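Local atomic coordinates of NAD-dependent epimerase/dehydratase domain-containing protein (Ruegeria pomeroyi DSS-3, PDB entry 3IUS), a protein that is of unknown function but, having a Rossmann-type fold like that of NAD-dependent epimerases and dehydratases, probably binds a nicotinamide dinucleotide. Residues G14-V19 / I183-I188; L67-A72 / V98-T103; H147-A152 / Q190-S195. All coordinates share one frame; numbering follows the deposited sequence. Where two conformers were deposited one is given.

Contact 1: residues G14-V19 / I183-I188; sequences GYTARV and IHVEDI. With EDO (1,2-ethanediol), chain E.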
ATOM      1  N   GLY A  14       4.985  -4.461  -8.141  1.00 18.01           N
ATOM      2  CA  GLY A  14       4.538  -3.243  -8.794  1.00 26.24           C
ATOM      3  C   GLY A  14       5.137  -1.976  -8.210  1.00 24.27           C
ATOM      4  O   GLY A  14       6.270  -1.971  -7.738  1.00 18.30           O
ATOM      5  N   TYR A  15       4.355  -0.904  -8.241  1.00 25.91           N
ATOM      6  CA  TYR A  15       4.809   0.420  -7.832  1.00 26.61           C
ATOM      7  C   TYR A  15       5.551   0.423  -6.494  1.00 24.46           C
ATOM      8  O   TYR A  15       6.688   0.890  -6.412  1.00 21.58           O
ATOM      9  CB  TYR A  15       3.624   1.392  -7.799  1.00 26.81           C
ATOM     10  CG  TYR A  15       4.018   2.824  -7.513  1.00 23.09           C
ATOM     11  CD1 TYR A  15       4.590   3.619  -8.501  1.00 27.27           C
ATOM     12  CD2 TYR A  15       3.817   3.377  -6.259  1.00 20.10           C
ATOM     13  CE1 TYR A  15       4.959   4.929  -8.237  1.00 30.81           C
ATOM     14  CE2 TYR A  15       4.181   4.681  -5.985  1.00 23.56           C
ATOM     15  CZ  TYR A  15       4.748   5.454  -6.975  1.00 25.73           C
ATOM     16  OH  TYR A  15       5.107   6.750  -6.693  1.00 21.53           O
ATOM     17  N   THR A  16       4.908  -0.110  -5.461  1.00 16.93           N
ATOM     18  CA  THR A  16       5.471  -0.120  -4.114  1.00 20.26           C
ATOM     19  C   THR A  16       6.689  -1.030  -3.988  1.00 18.44           C
ATOM     20  O   THR A  16       7.737  -0.608  -3.504  1.00 17.36           O
ATOM     21  CB  THR A  16       4.411  -0.529  -3.071  1.00 21.29           C
ATOM     22  OG1 THR A  16       3.401   0.485  -3.003  1.00 23.92           O
ATOM     23  CG2 THR A  16       5.034  -0.710  -1.693  1.00 18.15           C
ATOM     24  N   ALA A  17       6.548  -2.279  -4.417  1.00 17.22           N
ATOM     25  CA  ALA A  17       7.625  -3.259  -4.288  1.00 17.06           C
ATOM     26  C   ALA A  17       8.891  -2.848  -5.052  1.00 18.88           C
ATOM     27  O   ALA A  17      10.000  -3.187  -4.654  1.00 17.37           O
ATOM     28  CB  ALA A  17       7.143  -4.636  -4.742  1.00 17.28           C
ATOM     29  N   ARG A  18       8.719  -2.110  -6.147  1.00 17.50           N
ATOM     30  CA  ARG A  18       9.856  -1.645  -6.940  1.00 17.74           C
ATOM     31  C   ARG A  18      10.707  -0.611  -6.209  1.00 17.51           C
ATOM     32  O   ARG A  18      11.930  -0.591  -6.361  1.00 17.63           O
ATOM     33  CB  ARG A  18       9.391  -1.110  -8.297  1.00 18.04           C
ATOM     34  CG  ARG A  18       8.949  -2.220  -9.230  1.00 18.37           C
ATOM     35  CD  ARG A  18       8.212  -1.694 -10.440  1.00 20.49           C
ATOM     36  NE  ARG A  18       7.407  -2.755 -11.037  1.00 21.74           N
ATOM     37  CZ  ARG A  18       6.707  -2.628 -12.158  1.00 27.51           C
ATOM     38  NH1 ARG A  18       6.713  -1.477 -12.817  1.00 27.94           N
ATOM     39  NH2 ARG A  18       6.002  -3.657 -12.616  1.00 25.77           N
ATOM     40  N   VAL A  19      10.074   0.252  -5.418  1.00 17.80           N
ATOM     41  CA  VAL A  19      10.839   1.210  -4.633  0.50 16.96           C
ATOM     42  C   VAL A  19      11.658   0.472  -3.581  1.00 16.80           C
ATOM     43  O   VAL A  19      12.808   0.827  -3.331  1.00 21.05           O
ATOM     44  CB  VAL A  19       9.959   2.289  -3.970  0.50 21.64           C
ATOM     45  CG1 VAL A  19       9.062   2.951  -5.002  0.50 16.84           C
ATOM     46  CG2 VAL A  19       9.150   1.701  -2.837  0.50 22.72           C
ATOM     47  N   ILE A 183      -0.132   7.772   2.347  1.00 14.54           N
ATOM     48  CA  ILE A 183       1.238   7.388   2.668  1.00 21.24           C
ATOM     49  C   ILE A 183       2.149   7.534   1.445  1.00 14.82           C
ATOM     50  O   ILE A 183       1.776   7.154   0.339  1.00 15.90           O
ATOM     51  CB  ILE A 183       1.300   5.941   3.205  1.00 19.89           C
ATOM     52  CG1 ILE A 183       2.699   5.618   3.737  1.00 17.56           C
ATOM     53  CG2 ILE A 183       0.877   4.941   2.128  1.00 14.69           C
ATOM     54  CD1 ILE A 183       3.052   6.328   5.022  1.00 19.10           C
ATOM     55  N   HIS A 184       3.330   8.107   1.648  1.00 14.81           N
ATOM     56  CA  HIS A 184       4.313   8.244   0.578  1.00 16.17           C
ATOM     57  C   HIS A 184       5.015   6.910   0.372  1.00 15.18           C
ATOM     58  O   HIS A 184       5.362   6.228   1.343  1.00 16.30           O
ATOM     59  CB  HIS A 184       5.333   9.336   0.906  1.00 18.42           C
ATOM     60  CG  HIS A 184       6.249   9.660  -0.232  1.00 20.36           C
ATOM     61  ND1 HIS A 184       6.180  10.850  -0.927  1.00 17.53           N
ATOM     62  CD2 HIS A 184       7.245   8.945  -0.806  1.00 15.48           C
ATOM     63  CE1 HIS A 184       7.099  10.854  -1.877  1.00 15.71           C
ATOM     64  NE2 HIS A 184       7.758   9.711  -1.823  1.00 24.30           N
ATOM     65  N   VAL A 185       5.213   6.534  -0.887  1.00 16.17           N
ATOM     66  CA  VAL A 185       5.788   5.231  -1.215  1.00 19.28           C
ATOM     67  C   VAL A 185       7.170   5.005  -0.586  1.00 16.59           C
ATOM     68  O   VAL A 185       7.515   3.873  -0.207  1.00 16.90           O
ATOM     69  CB  VAL A 185       5.815   4.989  -2.748  1.00 22.88           C
ATOM     70  CG1 VAL A 185       6.749   5.976  -3.445  1.00 16.18           C
ATOM     71  CG2 VAL A 185       6.183   3.543  -3.061  1.00 18.86           C
ATOM     72  N   GLU A 186       7.954   6.072  -0.451  1.00 15.52           N
ATOM     73  CA  GLU A 186       9.257   5.962   0.210  1.00 19.14           C
ATOM     74  C   GLU A 186       9.124   5.534   1.669  1.00 21.00           C
ATOM     75  O   GLU A 186       9.953   4.784   2.186  1.00 17.89           O
ATOM     76  CB  GLU A 186      10.051   7.267   0.103  1.00 22.83           C
ATOM     77  CG  GLU A 186      10.749   7.455  -1.241  1.00 36.04           C
ATOM     78  CD  GLU A 186      11.867   6.446  -1.482  1.00 46.19           C
ATOM     79  OE1 GLU A 186      12.289   6.290  -2.649  1.00 49.63           O
ATOM     80  OE2 GLU A 186      12.327   5.811  -0.509  1.00 46.98           O
ATOM     81  N   ASP A 187       8.077   6.017   2.334  1.00 19.09           N
ATOM     82  CA  ASP A 187       7.832   5.657   3.721  1.00 17.88           C
ATOM     83  C   ASP A 187       7.337   4.221   3.861  1.00 18.04           C
ATOM     84  O   ASP A 187       7.638   3.543   4.847  1.00 16.80           O
ATOM     85  CB  ASP A 187       6.881   6.657   4.380  1.00 16.14           C
ATOM     86  CG  ASP A 187       7.591   7.936   4.798  1.00 22.67           C
ATOM     87  OD1 ASP A 187       8.789   7.849   5.155  1.00 19.47           O
ATOM     88  OD2 ASP A 187       6.967   9.020   4.763  1.00 18.48           O
ATOM     89  N   ILE A 188       6.590   3.743   2.874  1.00 17.84           N
ATOM     90  CA  ILE A 188       6.248   2.327   2.858  1.00 22.47           C
ATOM     91  C   ILE A 188       7.531   1.496   2.796  1.00 15.05           C
ATOM     92  O   ILE A 188       7.691   0.502   3.525  1.00 15.67           O
ATOM     93  CB  ILE A 188       5.349   1.955   1.669  1.00 21.92           C
ATOM     94  CG1 ILE A 188       4.065   2.792   1.681  1.00 18.34           C
ATOM     95  CG2 ILE A 188       5.032   0.461   1.713  1.00 17.76           C
ATOM     96  CD1 ILE A 188       3.213   2.653   0.410  1.00 21.85           C
TER
HETATM   97  C1  EDO E 286      13.423   4.278  -4.520  1.00 38.95           C
HETATM   98  O1  EDO E 286      14.075   3.180  -3.772  1.00 27.60           O
HETATM   99  C2  EDO E 286      13.273   4.062  -5.999  1.00 37.62           C
HETATM  100  O2  EDO E 286      12.234   4.334  -6.912  1.00 33.96           O
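Val185 sets CG2 between Tyr15 and Val19 and turns CG1 to the tyrosine, and the first turns of two helices, 15-24 and 185-197, meet around it. Its CG2, set anti to the backbone N (chi1 65° places CG1 between N and the carbonyl carbon), reaches the isopropyl group of Val19; it lies 3.5 Å from Val19 CG2 in one of two conformers of that valine, so the tightness of the pair is doubtful. The other branch, CG1, leans toward the phenol end of Tyr15 and lies 3.7 Å from Tyr15 OH. With CG anti to the backbone N (chi1 -174°), the tyrosine ring swings out from the helix start to Val185, and its CE2 comes within 3.6 Å of Val185 CB by an oblique approach. The ring is held beyond the pair as well: Tyr15 OH is hydrogen-bonded to the carbonyl of Pro157, and Arg159 makes a cation-pi contact with it. The sequence Gly12, Gly14, Ala17 is consistent with the glycine-rich turn of a Rossmann fold, in which the first strand passes into a helix at the dinucleotide site; residues 14-19 form the start of that helix. One turn after Val185, Ile188 crosses Thr16 at about a right angle, and its CG2 touches Thr16 CG2 at 3.6 Å. Neither helix start gives the other a hydrogen bond, and the contact is essentially apolar. His184 holds the N-cap position of the second helix. At the edge, a 1,2-ethanediol, probably from the crystallisation liquor, hydrogen-bonds through O1 to Val19 O at 2.7 Å and also reaches Arg22.

Contact 2: residues L67-A72 / V98-T103; sequences LLISTA and VGYLST
Leu67, Leu68 and Ile69 pair in parallel with Val98, Gly99 and Tyr100, joining the two strands of a beta-alpha-beta unit whose helix is 79-90, within the Rossmann-type sheet. The strand axes run 4.7 Å apart at 5°. Three hydrogen bonds link them: Gly99 N to Leu67 O, Ile69 N to Gly99 O, and Leu101 N to Ile69 O at 3.0 Å. On one face Leu67 and Val98 lie side by side, CB of the leucine resting against Val98 CG2 at 3.8 Å. Next along that face, Ile69 CG2 abuts the edge of the Tyr100 ring at CD1, 3.8 Å away, and Trp138 of helix 126-140 stacks on the ring. On the other face Gly99 has no side chain, and Leu68 CD1 leans in to sit 3.6 Å from Gly99 O; a CB on Gly99 would lie about as close to that methyl. Leu68, its CG anti to the backbone N (chi1 178°), thereby also meets Leu101 CG. Leu101 bulges forward to cover Ile69 O, and its CD1 fills the spot beside Ser70 OG at 3.4 Å. An alanine at Leu101 is likely to open a gap between Leu68 CD1 and Ser70, with Phe149 and Leu151 losing a neighbour. Beyond the strand pairing, a water bridges Thr71 O and Tyr100 OH, 2.8 Å from each oxygen.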
ATOM      1  N   LEU A  67       9.223 -13.358   1.716  1.00 22.07           N
ATOM      2  CA  LEU A  67       8.081 -13.246   0.808  1.00 18.47           C
ATOM      3  C   LEU A  67       7.394 -11.896   0.955  1.00 21.01           C
ATOM      4  O   LEU A  67       7.135 -11.440   2.065  1.00 21.46           O
ATOM      5  CB  LEU A  67       7.061 -14.346   1.108  1.00 21.27           C
ATOM      6  CG  LEU A  67       6.840 -15.500   0.137  1.00 29.98           C
ATOM      7  CD1 LEU A  67       8.144 -15.973  -0.481  1.00 30.60           C
ATOM      8  CD2 LEU A  67       6.097 -16.643   0.836  1.00 25.36           C
ATOM      9  N   LEU A  68       7.095 -11.257  -0.170  1.00 20.35           N
ATOM     10  CA  LEU A  68       6.282 -10.048  -0.160  1.00 16.80           C
ATOM     11  C   LEU A  68       5.092 -10.240  -1.103  1.00 18.46           C
ATOM     12  O   LEU A  68       5.243 -10.787  -2.196  1.00 21.18           O
ATOM     13  CB  LEU A  68       7.111  -8.831  -0.574  1.00 19.91           C
ATOM     14  CG  LEU A  68       6.345  -7.505  -0.657  1.00 18.85           C
ATOM     15  CD1 LEU A  68       5.868  -7.055   0.726  1.00 19.58           C
ATOM     16  CD2 LEU A  68       7.187  -6.417  -1.317  1.00 20.59           C
ATOM     17  N   ILE A  69       3.914  -9.804  -0.675  1.00 17.18           N
ATOM     18  CA  ILE A  69       2.694  -9.986  -1.460  1.00 16.83           C
ATOM     19  C   ILE A  69       1.983  -8.667  -1.717  1.00 16.67           C
ATOM     20  O   ILE A  69       1.474  -8.048  -0.786  1.00 17.39           O
ATOM     21  CB  ILE A  69       1.702 -10.909  -0.733  1.00 20.19           C
ATOM     22  CG1 ILE A  69       2.401 -12.184  -0.253  1.00 19.14           C
ATOM     23  CG2 ILE A  69       0.495 -11.207  -1.615  1.00 22.09           C
ATOM     24  CD1 ILE A  69       2.776 -13.130  -1.353  1.00 24.81           C
ATOM     25  N   SER A  70       1.946  -8.246  -2.979  1.00 16.91           N
ATOM     26  CA  SER A  70       1.246  -7.026  -3.379  1.00 21.41           C
ATOM     27  C   SER A  70      -0.032  -7.349  -4.149  1.00 22.63           C
ATOM     28  O   SER A  70      -0.747  -6.449  -4.588  1.00 23.44           O
ATOM     29  CB  SER A  70       2.147  -6.150  -4.265  1.00 16.99           C
ATOM     30  OG  SER A  70       3.296  -5.689  -3.577  1.00 17.77           O
ATOM     31  N   THR A  71      -0.315  -8.635  -4.318  1.00 20.19           N
ATOM     32  CA  THR A  71      -1.417  -9.075  -5.169  1.00 23.49           C
ATOM     33  C   THR A  71      -2.778  -8.837  -4.518  1.00 19.07           C
ATOM     34  O   THR A  71      -3.024  -9.299  -3.412  1.00 16.79           O
ATOM     35  CB  THR A  71      -1.281 -10.567  -5.522  1.00 29.32           C
ATOM     36  OG1 THR A  71      -1.339 -11.350  -4.322  1.00 35.29           O
ATOM     37  CG2 THR A  71       0.042 -10.828  -6.220  1.00 24.84           C
ATOM     38  N   ALA A  72      -3.657  -8.113  -5.210  1.00 17.05           N
ATOM     39  CA  ALA A  72      -5.000  -7.835  -4.694  1.00 19.03           C
ATOM     40  C   ALA A  72      -5.851  -9.101  -4.599  1.00 16.86           C
ATOM     41  O   ALA A  72      -5.691 -10.023  -5.390  1.00 17.16           O
ATOM     42  CB  ALA A  72      -5.697  -6.800  -5.567  1.00 24.88           C
ATOM     43  N   VAL A  98       7.582 -12.790   6.147  1.00 18.18           N
ATOM     44  CA  VAL A  98       6.583 -12.696   5.093  1.00 17.42           C
ATOM     45  C   VAL A  98       5.762 -11.435   5.305  1.00 17.36           C
ATOM     46  O   VAL A  98       5.281 -11.178   6.405  1.00 17.17           O
ATOM     47  CB  VAL A  98       5.647 -13.918   5.091  1.00 19.95           C
ATOM     48  CG1 VAL A  98       4.492 -13.699   4.120  1.00 18.20           C
ATOM     49  CG2 VAL A  98       6.426 -15.199   4.766  1.00 21.65           C
ATOM     50  N   GLY A  99       5.602 -10.635   4.258  1.00 21.87           N
ATOM     51  CA  GLY A  99       4.808  -9.433   4.380  1.00 15.70           C
ATOM     52  C   GLY A  99       3.618  -9.451   3.439  1.00 16.71           C
ATOM     53  O   GLY A  99       3.786  -9.622   2.233  1.00 18.56           O
ATOM     54  N   TYR A 100       2.420  -9.306   3.993  1.00 15.60           N
ATOM     55  CA  TYR A 100       1.226  -9.149   3.175  1.00 19.03           C
ATOM     56  C   TYR A 100       0.812  -7.693   3.160  1.00 15.46           C
ATOM     57  O   TYR A 100       0.569  -7.102   4.210  1.00 15.18           O
ATOM     58  CB  TYR A 100       0.065 -10.013   3.683  1.00 15.84           C
ATOM     59  CG  TYR A 100      -1.207  -9.779   2.896  1.00 16.67           C
ATOM     60  CD1 TYR A 100      -1.316 -10.202   1.576  1.00 18.62           C
ATOM     61  CD2 TYR A 100      -2.288  -9.114   3.462  1.00 15.38           C
ATOM     62  CE1 TYR A 100      -2.463  -9.976   0.841  1.00 17.14           C
ATOM     63  CE2 TYR A 100      -3.440  -8.887   2.738  1.00 20.39           C
ATOM     64  CZ  TYR A 100      -3.525  -9.324   1.428  1.00 16.22           C
ATOM     65  OH  TYR A 100      -4.665  -9.097   0.698  1.00 15.77           O
ATOM     66  N   LEU A 101       0.738  -7.105   1.969  1.00 21.40           N
ATOM     67  CA  LEU A 101       0.258  -5.740   1.852  1.00 15.47           C
ATOM     68  C   LEU A 101      -1.269  -5.722   1.804  1.00 15.38           C
ATOM     69  O   LEU A 101      -1.886  -6.272   0.885  1.00 15.59           O
ATOM     70  CB  LEU A 101       0.861  -5.041   0.632  1.00 15.68           C
ATOM     71  CG  LEU A 101       2.394  -4.945   0.606  1.00 20.50           C
ATOM     72  CD1 LEU A 101       2.865  -4.142  -0.605  1.00 16.60           C
ATOM     73  CD2 LEU A 101       2.940  -4.343   1.899  1.00 22.23           C
ATOM     74  N   SER A 102      -1.863  -5.100   2.818  1.00 15.09           N
ATOM     75  CA  SER A 102      -3.305  -4.980   2.938  1.00 14.97           C
ATOM     76  C   SER A 102      -3.663  -3.512   2.761  1.00 14.85           C
ATOM     77  O   SER A 102      -2.863  -2.740   2.237  1.00 16.22           O
ATOM     78  CB  SER A 102      -3.770  -5.493   4.309  1.00 14.74           C
ATOM     79  OG  SER A 102      -5.186  -5.603   4.374  1.00 14.66           O
ATOM     80  N   THR A 103      -4.853  -3.121   3.199  1.00 16.62           N
ATOM     81  CA  THR A 103      -5.263  -1.721   3.122  1.00 16.23           C
ATOM     82  C   THR A 103      -6.043  -1.318   4.367  1.00 17.73           C
ATOM     83  O   THR A 103      -6.396  -2.165   5.192  1.00 18.53           O
ATOM     84  CB  THR A 103      -6.148  -1.434   1.887  1.00 18.10           C
ATOM     85  OG1 THR A 103      -7.439  -2.022   2.085  1.00 20.58           O
ATOM     86  CG2 THR A 103      -5.518  -1.987   0.610  1.00 21.65           C
TER
HETATM   87  O   HOH W   1      -4.646 -10.671  -1.631  1.00 19.62           O
HETATM   88  O   HOH W   2      -1.680  -7.194  -1.602  1.00 22.52           O

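Contact 3: residues H147-A152 / Q190-S195; sequences HVFRLA and QVLAAS
Phe149 lies with its ring against one side of helix 185-197, and Ser195, Leu192 and Val191 close around it. Leu192 CD2 sits over one face of the ring, 3.7 Å from the centroid and only 12° off the ring normal, a CH-pi contact. Val191 CG1, anti to its backbone N, comes in obliquely at 3.6 Å from Phe149 CE1. Ser195 occupies the ring's far edge: its CB lies in the ring plane beside CZ at 3.5 Å, and OG is also near that plane, 3.4 Å from Phe149 CZ. The phenyl is placed there by chi1 -59°, which puts CG anti to the carbonyl carbon and aims the ring across to the helix. Leu192 on a face and Ser195 at the edge, with Val191 added obliquely, would restrict the turning of the ring. The serine hydroxyl does more than touch phenyl carbon. Its hydrogen bond to Trp97 NE1 satisfies the buried OG, which also lies 3.5 Å from His147 CD2. His147 stacks on Trp97 and uses both ring nitrogens, ND1 with Val98 O and NE2 with the backbone N of Asp200. No hydrogen bond passes directly between the two segments. Helix and strand run nearly antiparallel, at 168°, with axes 10.8 Å apart, the usual spacing of a helix packed on a sheet. Strand 146-155 pairs with strands 97-103 and 204-207 in the parallel sheet, and also with 182-184, which runs into helix 185-197; beneath that helix Phe149 touches Leu101 of strand 97-103 and meets the ring of Tyr205 of strand 204-207.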
ATOM      1  N   HIS A 147       3.516 -10.788   8.559  1.00 15.09           N
ATOM      2  CA  HIS A 147       3.357  -9.415   8.991  1.00 15.58           C
ATOM      3  C   HIS A 147       2.374  -8.823   8.021  1.00 17.14           C
ATOM      4  O   HIS A 147       2.506  -9.030   6.820  1.00 15.07           O
ATOM      5  CB  HIS A 147       4.690  -8.665   8.927  1.00 14.96           C
ATOM      6  CG  HIS A 147       5.780  -9.320   9.721  1.00 17.98           C
ATOM      7  ND1 HIS A 147       6.402 -10.479   9.310  1.00 18.96           N
ATOM      8  CD2 HIS A 147       6.343  -8.990  10.907  1.00 18.46           C
ATOM      9  CE1 HIS A 147       7.303 -10.834  10.210  1.00 18.32           C
ATOM     10  NE2 HIS A 147       7.290  -9.947  11.187  1.00 16.57           N
ATOM     11  N   VAL A 148       1.368  -8.138   8.550  1.00 14.61           N
ATOM     12  CA  VAL A 148       0.355  -7.504   7.719  1.00 14.61           C
ATOM     13  C   VAL A 148       0.538  -5.999   7.761  1.00 14.44           C
ATOM     14  O   VAL A 148       0.653  -5.405   8.835  1.00 14.71           O
ATOM     15  CB  VAL A 148      -1.067  -7.858   8.195  1.00 15.87           C
ATOM     16  CG1 VAL A 148      -2.103  -6.988   7.477  1.00 17.39           C
ATOM     17  CG2 VAL A 148      -1.349  -9.346   7.978  1.00 16.97           C
ATOM     18  N   PHE A 149       0.538  -5.381   6.585  1.00 18.08           N
ATOM     19  CA  PHE A 149       0.722  -3.946   6.477  1.00 14.45           C
ATOM     20  C   PHE A 149      -0.502  -3.348   5.827  1.00 14.82           C
ATOM     21  O   PHE A 149      -0.748  -3.572   4.648  1.00 16.23           O
ATOM     22  CB  PHE A 149       1.976  -3.628   5.652  1.00 15.04           C
ATOM     23  CG  PHE A 149       3.237  -4.199   6.232  1.00 16.12           C
ATOM     24  CD1 PHE A 149       3.984  -3.471   7.144  1.00 14.47           C
ATOM     25  CD2 PHE A 149       3.664  -5.470   5.876  1.00 14.88           C
ATOM     26  CE1 PHE A 149       5.138  -4.001   7.693  1.00 21.16           C
ATOM     27  CE2 PHE A 149       4.820  -6.002   6.417  1.00 14.91           C
ATOM     28  CZ  PHE A 149       5.556  -5.263   7.323  1.00 14.72           C
ATOM     29  N   ARG A 150      -1.280  -2.610   6.612  1.00 14.36           N
ATOM     30  CA  ARG A 150      -2.478  -1.968   6.106  1.00 15.38           C
ATOM     31  C   ARG A 150      -2.110  -0.602   5.552  1.00 16.79           C
ATOM     32  O   ARG A 150      -1.894   0.359   6.293  1.00 14.00           O
ATOM     33  CB  ARG A 150      -3.559  -1.900   7.193  1.00 14.86           C
ATOM     34  CG  ARG A 150      -3.855  -3.291   7.783  1.00 16.56           C
ATOM     35  CD  ARG A 150      -4.932  -3.290   8.869  1.00 13.72           C
ATOM     36  NE  ARG A 150      -5.287  -4.661   9.239  1.00 13.78           N
ATOM     37  CZ  ARG A 150      -5.832  -5.016  10.401  1.00 20.13           C
ATOM     38  NH1 ARG A 150      -6.084  -4.096  11.327  1.00 15.78           N
ATOM     39  NH2 ARG A 150      -6.118  -6.293  10.640  1.00 19.21           N
ATOM     40  N   LEU A 151      -2.026  -0.542   4.229  1.00 16.08           N
ATOM     41  CA  LEU A 151      -1.530   0.635   3.531  1.00 14.51           C
ATOM     42  C   LEU A 151      -2.638   1.650   3.317  1.00 17.10           C
ATOM     43  O   LEU A 151      -3.760   1.293   2.971  1.00 17.90           O
ATOM     44  CB  LEU A 151      -0.921   0.235   2.183  1.00 14.83           C
ATOM     45  CG  LEU A 151       0.191  -0.812   2.176  1.00 19.50           C
ATOM     46  CD1 LEU A 151       0.654  -1.105   0.747  1.00 23.99           C
ATOM     47  CD2 LEU A 151       1.361  -0.364   3.035  1.00 14.82           C
ATOM     48  N   ALA A 152      -2.316   2.916   3.541  1.00 16.10           N
ATOM     49  CA  ALA A 152      -3.220   3.996   3.193  1.00 14.47           C
ATOM     50  C   ALA A 152      -3.119   4.249   1.689  1.00 14.64           C
ATOM     51  O   ALA A 152      -2.473   3.488   0.961  1.00 14.85           O
ATOM     52  CB  ALA A 152      -2.876   5.249   3.991  1.00 15.62           C
ATOM     53  N   GLN A 190      10.458   2.254   3.848  1.00 16.51           N
ATOM     54  CA  GLN A 190      11.078   2.329   5.164  1.00 19.59           C
ATOM     55  C   GLN A 190      10.492   1.298   6.116  1.00 16.35           C
ATOM     56  O   GLN A 190      11.218   0.576   6.803  1.00 14.68           O
ATOM     57  CB  GLN A 190      10.881   3.719   5.772  1.00 22.96           C
ATOM     58  CG  GLN A 190      11.911   4.747   5.362  1.00 27.58           C
ATOM     59  CD  GLN A 190      12.064   5.838   6.408  1.00 30.39           C
ATOM     60  OE1 GLN A 190      13.094   5.933   7.072  1.00 35.67           O
ATOM     61  NE2 GLN A 190      11.030   6.653   6.571  1.00 24.49           N
ATOM     62  N   VAL A 191       9.166   1.250   6.166  1.00 19.63           N
ATOM     63  CA  VAL A 191       8.467   0.330   7.056  1.00 21.28           C
ATOM     64  C   VAL A 191       8.792  -1.129   6.735  1.00 17.16           C
ATOM     65  O   VAL A 191       9.130  -1.924   7.626  1.00 16.41           O
ATOM     66  CB  VAL A 191       6.940   0.567   7.006  1.00 16.49           C
ATOM     67  CG1 VAL A 191       6.191  -0.561   7.711  1.00 15.18           C
ATOM     68  CG2 VAL A 191       6.594   1.924   7.615  1.00 16.23           C
ATOM     69  N   LEU A 192       8.693  -1.481   5.457  1.00 14.83           N
ATOM     70  CA  LEU A 192       8.984  -2.841   5.015  1.00 18.69           C
ATOM     71  C   LEU A 192      10.404  -3.237   5.396  1.00 21.07           C
ATOM     72  O   LEU A 192      10.635  -4.310   5.972  1.00 16.20           O
ATOM     73  CB  LEU A 192       8.767  -2.970   3.504  1.00 18.57           C
ATOM     74  CG  LEU A 192       7.298  -2.886   3.085  1.00 20.28           C
ATOM     75  CD1 LEU A 192       7.133  -2.946   1.554  1.00 15.66           C
ATOM     76  CD2 LEU A 192       6.496  -3.991   3.769  1.00 16.84           C
ATOM     77  N   ALA A 193      11.353  -2.359   5.095  1.00 17.68           N
ATOM     78  CA  ALA A 193      12.743  -2.605   5.453  1.00 21.74           C
ATOM     79  C   ALA A 193      12.890  -2.767   6.966  1.00 18.46           C
ATOM     80  O   ALA A 193      13.547  -3.705   7.437  1.00 20.76           O
ATOM     81  CB  ALA A 193      13.638  -1.485   4.926  1.00 17.25           C
ATOM     82  N   ALA A 194      12.260  -1.876   7.729  1.00 17.04           N
ATOM     83  CA  ALA A 194      12.347  -1.937   9.191  1.00 21.91           C
ATOM     84  C   ALA A 194      11.790  -3.249   9.739  1.00 20.15           C
ATOM     85  O   ALA A 194      12.373  -3.862  10.641  1.00 18.84           O
ATOM     86  CB  ALA A 194      11.629  -0.749   9.823  1.00 15.97           C
ATOM     87  N   SER A 195      10.656  -3.681   9.193  1.00 16.07           N
ATOM     88  CA  SER A 195      10.026  -4.920   9.636  1.00 17.80           C
ATOM     89  C   SER A 195      10.902  -6.114   9.284  1.00 20.50           C
ATOM     90  O   SER A 195      11.084  -7.030  10.100  1.00 17.85           O
ATOM     91  CB  SER A 195       8.632  -5.073   9.018  1.00 17.86           C
ATOM     92  OG  SER A 195       8.013  -6.276   9.438  1.00 14.64           O
TER

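In the fold
All three contacts gather on the parallel sheet of the Rossmann-type domain, with centres 9 to 12 Å apart. Contact 2 pairs strands 66-69 and 97-103; contact 3 lays helix 185-197 on strand 146-155, the next strand over; contact 1 sets the start of that helix against helix 15-24. Along the chain contact 2 is nested inside the loop closed by contact 1 and precedes contact 3, while contacts 1 and 3 alternate. Ala17 CB packs on Leu68 CD2, Ile188 CG2 on Leu151 CD2, and probable hydrogen bonds join Ser102 N to Phe149 O and His147 N to Val98 O. The glycine-rich turn, probably the dinucleotide site, thereby meets a helix some 160 residues further along.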